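Local coordinates for protein lipase C (PDB 5NEN) that probably serves as the periplasmic membrane fusion protein of a type I secretion system that exports lipase from Serratia marcescens, at residues Q75-Q79 with L269-A273. Residues are numbered along the deposited sequence; the frame is centred on the assembly and turned at random.
Sequences QVQAQ and LGNTA
Leu-269 carries its CG anti to the backbone N (chi1 -174°), which directs CG toward the first turn of helix 76-103; chi2 (92°) then puts the CD1 methyl foremost, between Gln-75, Ala-78 and Gln-79. There Leu-269 CD1 lies 3.6 Å from Ala-78 CB and 3.9 Å from Gln-75 CB. Gln-79 also has CG anti to its backbone N, but its chain bends at chi2 (57°), bringing its amide oxygen against both leucine methyls: Gln-79 OE1 is 3.4 Å from Leu-269 CD1 and equally close to Leu-269 CD2. The two side chains meet at a slant. The NE2 of the same amide is held by Asp-83, one turn further along the helix. Gln-75, the N-cap residue, crosses Thr-272 at about a right angle, with Gln-75 CG 3.3 Å from Thr-272 OG1, while its NE2 is bonded to Gln-72. Thr-272 OG1 gives a 2.7 Å hydrogen bond to Leu-269 O, in the carbonyl plane. Leu-269 O also accepts from Thr-272 N at 3.0 Å, so it takes two bonds from the one threonine. The contact thus joins the start of helix 76-103 to the C-terminal part of helix 195-270 at the base of the AprE-like helical hairpin, probably near the lipoyl-like part. Between the segments the packing is mainly that of methyl and methylene groups, whereas Gln-75 NE2, Gln-79 NE2 and Thr-272 OG1 spend their hydrogen bonds on partners in their own segment or elsewhere in the chain.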
loop_
_atom_site.group_PDB
_atom_site.type_symbol
_atom_site.label_atom_id
_atom_site.label_comp_id
_atom_site.label_asym_id
_atom_site.label_seq_id
_atom_site.Cartn_x
_atom_site.Cartn_y
_atom_site.Cartn_z
ATOM N N GLN A 75 -37.127 -3.837 21.653
ATOM C CA GLN A 75 -36.055 -4.234 20.746
ATOM C C GLN A 75 -35.080 -3.136 20.386
ATOM O O GLN A 75 -34.302 -3.321 19.467
ATOM C CB GLN A 75 -36.596 -4.761 19.424
ATOM C CG GLN A 75 -37.762 -5.679 19.483
ATOM C CD GLN A 75 -38.550 -5.589 18.203
ATOM O OE1 GLN A 75 -38.081 -5.008 17.216
ATOM N NE2 GLN A 75 -39.760 -6.138 18.209
ATOM N N VAL A 76 -35.083 -2.008 21.083
ATOM C CA VAL A 76 -34.303 -0.878 20.582
ATOM C C VAL A 76 -32.812 -1.098 20.844
ATOM O O VAL A 76 -31.967 -0.741 20.014
ATOM C CB VAL A 76 -34.791 0.470 21.181
ATOM C CG1 VAL A 76 -33.645 1.273 21.834
ATOM C CG2 VAL A 76 -35.456 1.292 20.089
ATOM N N GLN A 77 -32.492 -1.738 21.963
ATOM C CA GLN A 77 -31.103 -2.039 22.244
ATOM C C GLN A 77 -30.663 -3.280 21.463
ATOM O O GLN A 77 -29.542 -3.320 20.935
ATOM C CB GLN A 77 -30.891 -2.241 23.748
ATOM C CG GLN A 77 -31.620 -1.235 24.635
ATOM C CD GLN A 77 -33.104 -1.555 24.826
ATOM O OE1 GLN A 77 -33.672 -2.393 24.121
ATOM N NE2 GLN A 77 -33.735 -0.883 25.782
ATOM N N ALA A 78 -31.545 -4.267 21.330
ATOM C CA ALA A 78 -31.213 -5.424 20.506
ATOM C C ALA A 78 -31.127 -5.042 19.019
ATOM O O ALA A 78 -30.248 -5.527 18.282
ATOM C CB ALA A 78 -32.218 -6.525 20.716
ATOM N N GLN A 79 -32.025 -4.159 18.579
ATOM C CA GLN A 79 -31.964 -3.658 17.209
ATOM C C GLN A 79 -30.691 -2.889 17.007
ATOM O O GLN A 79 -30.090 -2.950 15.939
ATOM C CB GLN A 79 -33.122 -2.758 16.859
ATOM C CG GLN A 79 -33.164 -2.417 15.393
ATOM C CD GLN A 79 -33.229 -3.677 14.553
ATOM O OE1 GLN A 79 -34.055 -4.572 14.811
ATOM N NE2 GLN A 79 -32.393 -3.744 13.518
ATOM N N LEU A 269 -32.535 -10.776 19.102
ATOM C CA LEU A 269 -33.633 -9.939 18.626
ATOM C C LEU A 269 -34.859 -10.805 18.252
ATOM O O LEU A 269 -35.998 -10.466 18.567
ATOM C CB LEU A 269 -33.164 -9.106 17.431
ATOM C CG LEU A 269 -34.075 -8.041 16.828
ATOM C CD1 LEU A 269 -33.811 -6.683 17.476
ATOM C CD2 LEU A 269 -33.875 -7.953 15.333
ATOM N N GLY A 270 -34.617 -11.953 17.628
ATOM C CA GLY A 270 -35.685 -12.882 17.311
ATOM C C GLY A 270 -36.380 -13.331 18.579
ATOM O O GLY A 270 -37.589 -13.575 18.599
ATOM N N ASN A 271 -35.590 -13.420 19.645
ATOM C CA ASN A 271 -36.059 -13.860 20.953
ATOM C C ASN A 271 -36.743 -12.776 21.793
ATOM O O ASN A 271 -37.259 -13.069 22.872
ATOM C CB ASN A 271 -34.886 -14.444 21.748
ATOM C CG ASN A 271 -35.064 -15.916 22.058
ATOM O OD1 ASN A 271 -35.839 -16.610 21.406
ATOM N ND2 ASN A 271 -34.340 -16.400 23.054
ATOM N N THR A 272 -36.748 -11.527 21.326
ATOM C CA THR A 272 -37.538 -10.506 22.043
ATOM C C THR A 272 -39.061 -10.716 21.906
ATOM O O THR A 272 -39.845 -10.098 22.623
ATOM C CB THR A 272 -37.248 -9.054 21.564
ATOM O OG1 THR A 272 -37.568 -8.911 20.172
ATOM C CG2 THR A 272 -35.804 -8.610 21.876
ATOM N N ALA A 273 -39.484 -11.552 20.968
ATOM C CA ALA A 273 -40.909 -11.827 20.801
ATOM C C ALA A 273 -41.234 -13.247 21.257
ATOM O O ALA A 273 -40.929 -14.205 20.569
ATOM C CB ALA A 273 -41.339 -11.612 19.349
#